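PDB 5NLA: putative transcriptional regulator TRANSCRIPTION REGULATOR protein from Rhizobium meliloti, which binds c-di-GMP and acts as an AraC-like transcriptional activator regulating extracellular polysaccharide production, probably through sequence-specific DNA binding. Local coordinates for residues A[218-221]-A[222-226]; A[92-95]-A[96-99]; A[257-260]-A[261-265]; A[109-113]-A[114-118]; A[292-295]-A[296-300]. One frame throughout, in Å; residues are numbered along the deposited sequence.

Interaction 1: residues A[218-221]-A[222-226]; sequences EEVP and RIVRT
The carbonyl oxygen of Glu219 takes two backbone N-H groups. Ile223 N reaches Glu219 O at 3.1 Å with a nearly straight N-H...O angle of 166°. Arg222 N lies closer to Glu219 O, at 2.9 Å, but its bent angle of 122° makes that bond weak. One residue further on, Val224 N meets Val220 O at 2.9 Å, and Arg225 N closes on Pro221 O at 3.1 Å. This i to i+4 series is the opening turn of helix 220-234. Pro221, whose nitrogen carries no hydrogen, fits such a first turn because no earlier carbonyl has to be met there. On the apolar flank, Val220 CG1 lies 3.7 Å from Val224 CG2, the two branches crossing at a slant. Val220 holds CG1 anti to its nitrogen (chi1 173°), which brings that methyl round to the Val224 side. Ile223 CD1 comes back along the helix to 4.2 Å from Glu219 CB. Val220 and Ile223 also rest on Leu94 of strand 88-94, while Ile223 reaches Tyr204 and Met208 of helix 196-211.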
# COMPACT_ATOMS: atom_id res chain seq x y z
N GLU A 218 -9.76 -5.29 -21.20
CA GLU A 218 -8.97 -4.62 -22.22
C GLU A 218 -8.44 -3.28 -21.74
O GLU A 218 -7.30 -2.93 -21.98
CB GLU A 218 -9.83 -4.33 -23.45
CG GLU A 218 -9.53 -5.18 -24.67
CD GLU A 218 -10.03 -4.53 -25.94
OE1 GLU A 218 -10.58 -3.42 -25.85
OE2 GLU A 218 -9.88 -5.12 -27.03
N GLU A 219 -9.30 -2.53 -21.08
CA GLU A 219 -8.97 -1.24 -20.54
C GLU A 219 -7.98 -1.21 -19.39
O GLU A 219 -7.12 -0.34 -19.30
CB GLU A 219 -10.27 -0.56 -20.14
CG GLU A 219 -11.37 -0.90 -21.12
CD GLU A 219 -12.46 0.14 -21.16
OE1 GLU A 219 -12.49 1.00 -20.26
OE2 GLU A 219 -13.30 0.08 -22.08
N VAL A 220 -8.07 -2.18 -18.51
CA VAL A 220 -7.26 -2.15 -17.33
C VAL A 220 -5.80 -1.86 -17.49
O VAL A 220 -5.28 -0.96 -16.85
CB VAL A 220 -7.29 -3.50 -16.64
CG1 VAL A 220 -6.30 -3.52 -15.50
CG2 VAL A 220 -8.68 -3.82 -16.16
N PRO A 221 -5.14 -2.51 -18.41
CA PRO A 221 -3.71 -2.18 -18.43
C PRO A 221 -3.40 -0.71 -18.69
O PRO A 221 -2.43 -0.19 -18.11
CB PRO A 221 -3.15 -3.08 -19.53
CG PRO A 221 -4.31 -3.40 -20.38
CD PRO A 221 -5.47 -3.51 -19.44
N ARG A 222 -4.21 -0.03 -19.52
CA ARG A 222 -4.02 1.41 -19.76
C ARG A 222 -4.44 2.26 -18.56
O ARG A 222 -3.80 3.27 -18.28
CB ARG A 222 -4.66 1.90 -21.08
CG ARG A 222 -6.08 2.48 -21.07
CD ARG A 222 -6.21 3.69 -22.00
NE ARG A 222 -7.55 3.88 -22.56
CZ ARG A 222 -8.05 3.24 -23.62
NH1 ARG A 222 -7.34 2.33 -24.29
NH2 ARG A 222 -9.29 3.51 -24.02
N ILE A 223 -5.50 1.85 -17.85
CA ILE A 223 -5.90 2.53 -16.61
C ILE A 223 -4.73 2.49 -15.64
O ILE A 223 -4.33 3.53 -15.09
CB ILE A 223 -7.17 1.91 -15.96
CG1 ILE A 223 -8.40 2.16 -16.83
CG2 ILE A 223 -7.42 2.50 -14.57
CD1 ILE A 223 -9.61 1.34 -16.45
N VAL A 224 -4.16 1.30 -15.45
CA VAL A 224 -3.03 1.12 -14.53
C VAL A 224 -1.87 2.04 -14.92
O VAL A 224 -1.24 2.64 -14.06
CB VAL A 224 -2.52 -0.35 -14.50
CG1 VAL A 224 -1.32 -0.48 -13.56
CG2 VAL A 224 -3.64 -1.30 -14.08
N ARG A 225 -1.62 2.15 -16.22
CA ARG A 225 -0.53 2.98 -16.72
C ARG A 225 -0.72 4.48 -16.45
O ARG A 225 0.23 5.15 -16.05
CB ARG A 225 -0.26 2.70 -18.21
CG ARG A 225 1.22 2.68 -18.54
CD ARG A 225 1.54 2.14 -19.93
NE ARG A 225 2.94 1.72 -19.98
CZ ARG A 225 3.74 1.79 -21.05
NH1 ARG A 225 3.33 2.26 -22.22
NH2 ARG A 225 5.00 1.37 -20.93
N THR A 226 -1.93 5.02 -16.65
CA THR A 226 -2.13 6.48 -16.44
C THR A 226 -2.13 6.78 -14.93
O THR A 226 -1.66 7.83 -14.52
CB THR A 226 -3.34 7.15 -17.18
OG1 THR A 226 -4.31 7.66 -16.25
CG2 THR A 226 -4.03 6.25 -18.18

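Interaction 2: residues A[92-95]-A[96-99]; sequences WHLG and DLLI
Leu94 CD1 and Ile99 CG1 meet at 4.1 Å, their side chains slanting across each other on the sheet face that also bears Trp92 and Leu97. Leu97 CD2 approaches Leu94 CB at 4.4 Å, and Trp92 CB stands 4.2 Å from Ile99 CB. Helices close over this face: Leu94 and Ile99 touch Met208, and Leu97 touches Ile227. His93 and Leu98 lie side by side on the other face. Leu98 CD1 sits over one face of the imidazole, 3.7 Å from the ring centroid and 22° off the normal, a CH-pi contact displaced toward the rim. Leu98 carries its CG anti to the backbone nitrogen (chi1 -175°), and the bend at its second torsion turns CD1 back toward the histidine. These pairs belong to a tight antiparallel hairpin joining strands 88-94 and 97-104 through a type II' turn from Leu94 to Leu97, with Gly95 supplying the positive phi (60°) of its first corner. Trp92 and Ile99 form a hydrogen-bonded pair, Trp92 N to Ile99 O at 2.8 Å and Ile99 N to Trp92 O at 2.9 Å. Leu94 N bonds to Leu97 O at 2.9 Å, while His93 and Leu98 between them are a non-hydrogen-bonded pair. At the turn, Asp96 OD1 accepts a weak bond from Leu97 N, at 3.1 Å. At the far end the indole NE1 of Trp92 gives its hydrogen to Gln101 OE1, and Arg48 makes a cation-pi contact with the same ring.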
# COMPACT_ATOMS: atom_id res chain seq x y z
N TRP A 92 -11.38 -3.83 -5.26
CA TRP A 92 -11.35 -4.14 -6.70
C TRP A 92 -9.90 -4.41 -7.11
O TRP A 92 -9.02 -3.62 -6.77
CB TRP A 92 -11.90 -2.98 -7.53
CG TRP A 92 -13.17 -2.37 -7.02
CD1 TRP A 92 -13.30 -1.52 -5.96
CD2 TRP A 92 -14.47 -2.55 -7.57
NE1 TRP A 92 -14.62 -1.16 -5.81
CE2 TRP A 92 -15.36 -1.79 -6.77
CE3 TRP A 92 -14.99 -3.30 -8.64
CZ2 TRP A 92 -16.74 -1.74 -7.02
CZ3 TRP A 92 -16.36 -3.26 -8.88
CH2 TRP A 92 -17.22 -2.48 -8.08
N HIS A 93 -9.68 -5.51 -7.83
CA HIS A 93 -8.37 -5.86 -8.38
C HIS A 93 -8.31 -5.41 -9.83
O HIS A 93 -9.02 -5.96 -10.66
CB HIS A 93 -8.15 -7.37 -8.32
CG HIS A 93 -8.18 -7.94 -6.94
ND1 HIS A 93 -9.34 -8.35 -6.33
CD2 HIS A 93 -7.18 -8.17 -6.04
CE1 HIS A 93 -9.07 -8.80 -5.12
NE2 HIS A 93 -7.77 -8.70 -4.92
N LEU A 94 -7.52 -4.40 -10.11
CA LEU A 94 -7.32 -4.02 -11.48
C LEU A 94 -6.02 -4.71 -11.70
O LEU A 94 -4.98 -4.10 -11.58
CB LEU A 94 -7.11 -2.54 -11.59
CG LEU A 94 -8.37 -1.72 -11.58
CD1 LEU A 94 -8.00 -0.28 -11.88
CD2 LEU A 94 -9.28 -2.26 -12.66
N GLY A 95 -6.06 -5.98 -12.06
CA GLY A 95 -4.83 -6.71 -12.20
C GLY A 95 -4.11 -6.70 -10.86
O GLY A 95 -4.66 -7.07 -9.85
N ASP A 96 -2.84 -6.34 -10.90
CA ASP A 96 -1.99 -6.24 -9.72
C ASP A 96 -2.32 -5.12 -8.73
O ASP A 96 -2.27 -5.32 -7.53
CB ASP A 96 -0.54 -6.13 -10.18
CG ASP A 96 -0.42 -5.57 -11.58
OD1 ASP A 96 -1.21 -4.68 -11.92
OD2 ASP A 96 0.46 -6.04 -12.33
N LEU A 97 -2.63 -3.95 -9.27
CA LEU A 97 -3.00 -2.75 -8.52
C LEU A 97 -4.39 -2.92 -7.87
O LEU A 97 -5.37 -3.19 -8.56
CB LEU A 97 -2.98 -1.55 -9.48
CG LEU A 97 -3.36 -0.15 -8.99
CD1 LEU A 97 -2.83 0.92 -9.94
CD2 LEU A 97 -4.86 0.00 -8.83
N LEU A 98 -4.44 -2.74 -6.54
CA LEU A 98 -5.67 -2.90 -5.76
C LEU A 98 -6.30 -1.55 -5.40
O LEU A 98 -5.65 -0.69 -4.78
CB LEU A 98 -5.39 -3.70 -4.47
CG LEU A 98 -6.61 -4.05 -3.60
CD1 LEU A 98 -7.42 -5.18 -4.19
CD2 LEU A 98 -6.22 -4.42 -2.18
N ILE A 99 -7.56 -1.37 -5.79
CA ILE A 99 -8.37 -0.22 -5.38
C ILE A 99 -9.20 -0.65 -4.17
O ILE A 99 -9.89 -1.67 -4.22
CB ILE A 99 -9.38 0.22 -6.47
CG1 ILE A 99 -8.72 0.32 -7.85
CG2 ILE A 99 -10.05 1.54 -6.08
CD1 ILE A 99 -7.67 1.38 -7.96

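Interaction 3: residues A[257-260]-A[261-265]; sequences RYIH and LNLNS
The last turn of helix 251-261 is closed by Leu261 N to Arg257 O and Asn262 N to Tyr258 O, each 2.9 Å long, and at Asn262 the backbone departs from the helix. Tyr258 and Asn262 carry the side-chain contact. The carboxamide of Asn262 folds back over one face of the phenol ring, with its plane 57° from the ring plane and its CG 4.0 Å above the ring, toward the rim. ND2 is the part laid over the face, and it also lies 2.8 Å from Tyr258 O. Tyr258 has its CG anti to the backbone nitrogen (chi1 -175°), a torsion that carries the ring along the helix toward the asparagine. This helix end leads into the loop before helix 270-275, and the phenol spans the junction: its OH bonds to Thr272 OG1, and its side chain touches Leu268 and Ile273. A valine in place of Tyr258 would probably leave Thr272 without its phenolic partner and the Asn262 carboxamide free to turn. On the buried side Ile259 CG2 meets Leu263 CD2 at 4.3 Å, and Leu263 packs on Arg301 and Gln305 of helix 294-306. Arg257 CG passes 4.3 Å from Leu261 CD1, while its NH1 forms a salt bridge with Glu186 OE2.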
# COMPACT_ATOMS: atom_id res chain seq x y z
N ARG A 257 13.65 -4.14 -3.86
CA ARG A 257 14.55 -3.14 -4.42
C ARG A 257 15.85 -3.76 -4.88
O ARG A 257 16.29 -3.52 -6.01
CB ARG A 257 14.86 -2.03 -3.40
CG ARG A 257 15.64 -0.87 -4.00
CD ARG A 257 15.91 0.23 -3.00
NE ARG A 257 16.64 -0.25 -1.83
CZ ARG A 257 16.84 0.46 -0.72
NH1 ARG A 257 16.39 1.71 -0.62
NH2 ARG A 257 17.51 -0.08 0.30
N TYR A 258 16.47 -4.54 -4.00
CA TYR A 258 17.71 -5.23 -4.34
C TYR A 258 17.53 -5.97 -5.66
O TYR A 258 18.27 -5.75 -6.60
CB TYR A 258 18.14 -6.20 -3.23
CG TYR A 258 19.48 -6.81 -3.52
CD1 TYR A 258 20.65 -6.15 -3.18
CD2 TYR A 258 19.57 -8.04 -4.18
CE1 TYR A 258 21.89 -6.70 -3.47
CE2 TYR A 258 20.80 -8.60 -4.48
CZ TYR A 258 21.96 -7.94 -4.13
OH TYR A 258 23.18 -8.52 -4.44
N ILE A 259 16.50 -6.81 -5.72
CA ILE A 259 16.16 -7.54 -6.94
C ILE A 259 15.99 -6.62 -8.14
O ILE A 259 16.52 -6.92 -9.20
CB ILE A 259 14.89 -8.42 -6.75
CG1 ILE A 259 15.26 -9.66 -5.93
CG2 ILE A 259 14.28 -8.85 -8.09
CD1 ILE A 259 14.06 -10.43 -5.40
N HIS A 260 15.26 -5.53 -7.98
CA HIS A 260 15.04 -4.58 -9.09
C HIS A 260 16.36 -4.02 -9.62
O HIS A 260 16.56 -3.96 -10.84
CB HIS A 260 14.12 -3.42 -8.65
CG HIS A 260 13.90 -2.38 -9.72
ND1 HIS A 260 12.84 -2.43 -10.59
CD2 HIS A 260 14.62 -1.28 -10.04
CE1 HIS A 260 12.91 -1.39 -11.41
NE2 HIS A 260 13.98 -0.68 -11.10
N LEU A 261 17.25 -3.63 -8.71
CA LEU A 261 18.55 -3.07 -9.09
C LEU A 261 19.50 -4.09 -9.74
O LEU A 261 20.21 -3.76 -10.69
CB LEU A 261 19.24 -2.42 -7.89
CG LEU A 261 18.54 -1.20 -7.27
CD1 LEU A 261 19.34 -0.69 -6.09
CD2 LEU A 261 18.32 -0.10 -8.29
N ASN A 262 19.50 -5.31 -9.22
CA ASN A 262 20.46 -6.33 -9.63
C ASN A 262 19.79 -7.47 -10.41
O ASN A 262 20.23 -8.63 -10.34
CB ASN A 262 21.16 -6.86 -8.38
CG ASN A 262 21.60 -5.74 -7.46
OD1 ASN A 262 22.39 -4.88 -7.85
ND2 ASN A 262 21.09 -5.74 -6.24
N LEU A 263 18.77 -7.12 -11.20
CA LEU A 263 17.98 -8.11 -11.94
C LEU A 263 18.82 -8.73 -13.06
O LEU A 263 18.80 -9.95 -13.26
CB LEU A 263 16.72 -7.44 -12.51
CG LEU A 263 15.58 -8.28 -13.11
CD1 LEU A 263 15.92 -8.77 -14.51
CD2 LEU A 263 15.19 -9.44 -12.21
N ASN A 264 19.57 -7.88 -13.76
CA ASN A 264 20.41 -8.29 -14.89
C ASN A 264 21.74 -8.91 -14.47
O ASN A 264 22.44 -9.49 -15.31
CB ASN A 264 20.64 -7.10 -15.81
CG ASN A 264 19.34 -6.55 -16.35
OD1 ASN A 264 18.75 -5.63 -15.79
ND2 ASN A 264 18.87 -7.16 -17.44
N SER A 265 22.10 -8.77 -13.19
CA SER A 265 23.22 -9.50 -12.60
C SER A 265 22.89 -11.00 -12.55
O SER A 265 22.15 -11.45 -11.68
CB SER A 265 23.52 -8.97 -11.19
OG SER A 265 24.54 -9.72 -10.55

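Interaction 4: residues A[109-113]-A[114-118]; sequences YERSQ and TMLRS
Met115 lies back over Ser112, and its atoms run back past this N-cap residue toward the strand end. Its CB is 3.5 Å from Ser112 O. CG comes next, 3.3 Å from Ser112 OG. SD then takes a weak hydrogen bond from Ser112 N, 3.6 Å long and nearly straight at 167°. CE turns off at the bent last torsion (chi3 64°) and ends 4.3 Å from Arg111 NH1, obliquely to the guanidinium. In the other direction Met115 N gives a weak bond of 3.4 Å to Ser112 OG, which stands between its own backbone nitrogen and carbonyl carbon (chi1 67°). An alanine replacing Met115 would remove the thioether, and Ser112 N would probably lose its sulfur acceptor while the methyl beside Arg111 would be gone. Leu116 also lies by that guanidinium, its CD2 3.6 Å from Arg111 NH2, the two side chains crossing at about a right angle. Arg111 itself is gripped by oxygens outside the turn: NE by Leu155 O, NH1 by Leu70 O and Pro69 O, NH2 by Ser119 OG. This set fixes the guanidinium and ties the strand end to neighbouring loops. Backbone bonds extend the helix, Leu116 N to Ser112 O at 2.9 Å and Arg117 N to Gln113 O at 3.0 Å. The reciprocal pair of Ser112 and Met115 is a capping box, with Ser112 as N-cap where strand 107-111 gives way to the short helix 113-118.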
# COMPACT_ATOMS: atom_id res chain seq x y z
N TYR A 109 -3.84 4.19 14.19
CA TYR A 109 -3.19 3.12 13.42
C TYR A 109 -1.67 3.14 13.57
O TYR A 109 -1.04 4.19 13.71
CB TYR A 109 -3.59 3.22 11.93
CG TYR A 109 -3.43 4.60 11.32
CD1 TYR A 109 -2.21 5.01 10.79
CD2 TYR A 109 -4.49 5.50 11.29
CE1 TYR A 109 -2.06 6.26 10.22
CE2 TYR A 109 -4.35 6.77 10.72
CZ TYR A 109 -3.13 7.15 10.19
OH TYR A 109 -2.97 8.41 9.64
N GLU A 110 -1.09 1.95 13.56
CA GLU A 110 0.37 1.79 13.54
C GLU A 110 0.77 0.66 12.61
O GLU A 110 0.19 -0.42 12.66
CB GLU A 110 0.90 1.51 14.95
CG GLU A 110 2.42 1.48 15.03
CD GLU A 110 2.96 1.52 16.45
OE1 GLU A 110 2.18 1.30 17.41
OE2 GLU A 110 4.17 1.78 16.61
N ARG A 111 1.74 0.94 11.74
CA ARG A 111 2.50 -0.09 11.04
C ARG A 111 3.90 0.03 11.59
O ARG A 111 4.56 1.04 11.35
CB ARG A 111 2.47 0.14 9.55
CG ARG A 111 3.15 -0.94 8.74
CD ARG A 111 2.76 -0.86 7.28
NE ARG A 111 3.44 -1.88 6.49
CZ ARG A 111 3.10 -3.17 6.45
NH1 ARG A 111 2.11 -3.66 7.18
NH2 ARG A 111 3.80 -3.98 5.68
N SER A 112 4.34 -0.97 12.36
CA SER A 112 5.60 -0.87 13.12
C SER A 112 6.80 -1.64 12.53
O SER A 112 6.66 -2.48 11.63
CB SER A 112 5.34 -1.36 14.54
OG SER A 112 5.05 -2.74 14.52
N GLN A 113 7.97 -1.38 13.10
CA GLN A 113 9.20 -2.11 12.77
C GLN A 113 9.01 -3.62 12.93
O GLN A 113 9.31 -4.38 12.02
CB GLN A 113 10.38 -1.64 13.63
CG GLN A 113 10.73 -0.16 13.51
CD GLN A 113 11.72 0.18 12.39
OE1 GLN A 113 11.71 -0.41 11.30
NE2 GLN A 113 12.58 1.17 12.67
N THR A 114 8.45 -4.03 14.06
CA THR A 114 8.19 -5.44 14.36
C THR A 114 7.33 -6.11 13.29
O THR A 114 7.61 -7.24 12.86
CB THR A 114 7.46 -5.61 15.73
OG1 THR A 114 8.16 -4.89 16.74
CG2 THR A 114 7.39 -7.09 16.14
N MET A 115 6.28 -5.41 12.89
CA MET A 115 5.42 -5.89 11.84
C MET A 115 6.20 -6.02 10.54
O MET A 115 6.05 -7.00 9.83
CB MET A 115 4.20 -4.96 11.68
CG MET A 115 3.24 -4.94 12.89
SD MET A 115 1.97 -3.67 12.79
CE MET A 115 1.16 -4.31 11.36
N LEU A 116 7.06 -5.04 10.26
CA LEU A 116 7.86 -4.98 9.02
C LEU A 116 8.98 -6.05 8.84
O LEU A 116 9.38 -6.35 7.69
CB LEU A 116 8.48 -3.59 8.87
CG LEU A 116 7.47 -2.54 8.40
CD1 LEU A 116 8.07 -1.14 8.50
CD2 LEU A 116 6.96 -2.84 6.99
N ARG A 117 9.47 -6.58 9.95
CA ARG A 117 10.45 -7.66 9.95
C ARG A 117 9.95 -8.91 9.24
O ARG A 117 10.73 -9.64 8.63
CB ARG A 117 10.83 -8.04 11.40
CG ARG A 117 11.59 -6.96 12.15
CD ARG A 117 12.54 -7.50 13.21
NE ARG A 117 11.97 -7.57 14.56
CZ ARG A 117 11.30 -8.60 15.10
NH1 ARG A 117 11.03 -9.71 14.41
NH2 ARG A 117 10.87 -8.51 16.36
N SER A 118 8.66 -9.17 9.36
CA SER A 118 8.02 -10.37 8.84
C SER A 118 7.06 -10.09 7.68
O SER A 118 6.72 -11.01 6.94
CB SER A 118 7.25 -11.03 9.98
OG SER A 118 6.51 -10.07 10.73

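Interaction 5: residues A[292-295]-A[296-300]; sequences GGVL and NYIRR
Val294 and Ile298 face the same way from successive turns, and the CG2 methyl of Val294 meets CD1 of Ile298 at 4.2 Å. Ile298 sets CG1 anti to its carbonyl carbon (chi1 -70°), and the chain then runs back along the helix toward Val294. Both lie against Ile273 of helix 270-275, and Val294 also touches Leu284 and Phe288 of helix 281-288. Next to them, Tyr297 leaves the helix by another path: its ring leads away from the turn, edge-to-face with Phe288 and with its plane at about 25° to that of His256. On the exposed side Arg299 bends at its second torsion (chi2 53°) and folds back over Leu295, NH1 coming obliquely to 4.1 Å from Leu295 CB. Asn296 instead approaches the residues ahead of the helix, its CB 3.5 Å from Gly292 O. The backbone beneath is regular, with Tyr297 N to Gly293 O, Ile298 N to Val294 O and Arg299 N to Leu295 O all at 3.0 Å. Gly292 and Gly293 both have positive phi, and Gly293 occupies the N-cap position without a side chain to cap with. The arrangement is a glycine-led start of helix 294-306, whose apolar side is laid on helices 270-275 and 281-288, packing consistent with the helix-turn-helix domain of AraC-type regulators.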
# COMPACT_ATOMS: atom_id res chain seq x y z
N GLY A 292 5.02 -17.69 -4.72
CA GLY A 292 5.66 -18.84 -5.36
C GLY A 292 7.13 -19.10 -5.07
O GLY A 292 7.64 -20.15 -5.47
N GLY A 293 7.81 -18.17 -4.39
CA GLY A 293 9.23 -18.30 -4.03
C GLY A 293 10.11 -17.28 -4.73
O GLY A 293 9.70 -16.66 -5.70
N VAL A 294 11.34 -17.11 -4.23
CA VAL A 294 12.24 -16.06 -4.72
C VAL A 294 12.75 -16.35 -6.13
O VAL A 294 12.95 -15.42 -6.92
CB VAL A 294 13.43 -15.80 -3.75
CG1 VAL A 294 14.51 -16.86 -3.87
CG2 VAL A 294 14.02 -14.41 -3.99
N LEU A 295 12.96 -17.62 -6.45
CA LEU A 295 13.39 -18.02 -7.79
C LEU A 295 12.24 -17.82 -8.76
O LEU A 295 12.42 -17.23 -9.81
CB LEU A 295 13.89 -19.47 -7.82
CG LEU A 295 15.21 -19.78 -7.09
CD1 LEU A 295 15.50 -21.27 -7.15
CD2 LEU A 295 16.37 -18.98 -7.66
N ASN A 296 11.05 -18.30 -8.39
CA ASN A 296 9.86 -18.11 -9.22
C ASN A 296 9.64 -16.63 -9.54
O ASN A 296 9.31 -16.27 -10.67
CB ASN A 296 8.64 -18.68 -8.50
CG ASN A 296 7.41 -18.72 -9.38
OD1 ASN A 296 6.40 -18.04 -9.11
ND2 ASN A 296 7.47 -19.53 -10.45
N TYR A 297 9.85 -15.78 -8.54
CA TYR A 297 9.69 -14.34 -8.68
C TYR A 297 10.71 -13.69 -9.61
O TYR A 297 10.36 -12.84 -10.42
CB TYR A 297 9.78 -13.69 -7.29
CG TYR A 297 9.56 -12.20 -7.29
CD1 TYR A 297 8.26 -11.66 -7.30
CD2 TYR A 297 10.64 -11.31 -7.27
CE1 TYR A 297 8.06 -10.29 -7.29
CE2 TYR A 297 10.44 -9.94 -7.26
CZ TYR A 297 9.15 -9.43 -7.27
OH TYR A 297 8.97 -8.07 -7.26
N ILE A 298 11.98 -14.08 -9.46
CA ILE A 298 13.05 -13.54 -10.31
C ILE A 298 12.85 -13.94 -11.78
O ILE A 298 13.07 -13.13 -12.68
CB ILE A 298 14.46 -13.96 -9.80
CG1 ILE A 298 14.78 -13.24 -8.48
CG2 ILE A 298 15.56 -13.64 -10.83
CD1 ILE A 298 15.94 -13.82 -7.70
N ARG A 299 12.42 -15.18 -12.00
CA ARG A 299 12.09 -15.67 -13.34
C ARG A 299 10.93 -14.88 -13.96
O ARG A 299 11.03 -14.45 -15.10
CB ARG A 299 11.80 -17.19 -13.33
CG ARG A 299 13.02 -18.07 -13.58
CD ARG A 299 14.21 -17.80 -12.65
NE ARG A 299 15.42 -18.52 -13.07
CZ ARG A 299 15.87 -19.68 -12.57
NH1 ARG A 299 15.22 -20.34 -11.60
NH2 ARG A 299 16.99 -20.21 -13.06
N ARG A 300 9.86 -14.67 -13.19
CA ARG A 300 8.74 -13.83 -13.66
C ARG A 300 9.18 -12.40 -13.95
O ARG A 300 8.73 -11.81 -14.93
CB ARG A 300 7.59 -13.81 -12.64
CG ARG A 300 6.39 -12.99 -13.09
CD ARG A 300 5.07 -13.52 -12.53
NE ARG A 300 3.91 -12.79 -13.04
CZ ARG A 300 3.24 -13.05 -14.17
NH1 ARG A 300 3.57 -14.06 -14.98
NH2 ARG A 300 2.19 -12.29 -14.49

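In the fold
From the N terminus, interaction 2 comes first, closing the hairpin of strands 88-94 and 97-104, and interaction 4 follows, turning strand 107-111 into a short helix. Interaction 1 then opens helix 220-234, interaction 3 ends helix 251-261 and interaction 5 starts helix 294-306. All five are in series, so none nests in or crosses another. Interactions 1 and 2 touch, with Val224 CG1 of the helix packed on Leu97 CD1 of the hairpin, and so join a sheet to a helix. Interactions 3 and 5 meet where Ile259 CD1 packs on Val294, Tyr297 and Ile298. Interaction 4 lies on the opposite side of the chain's centre from interactions 1 and 2.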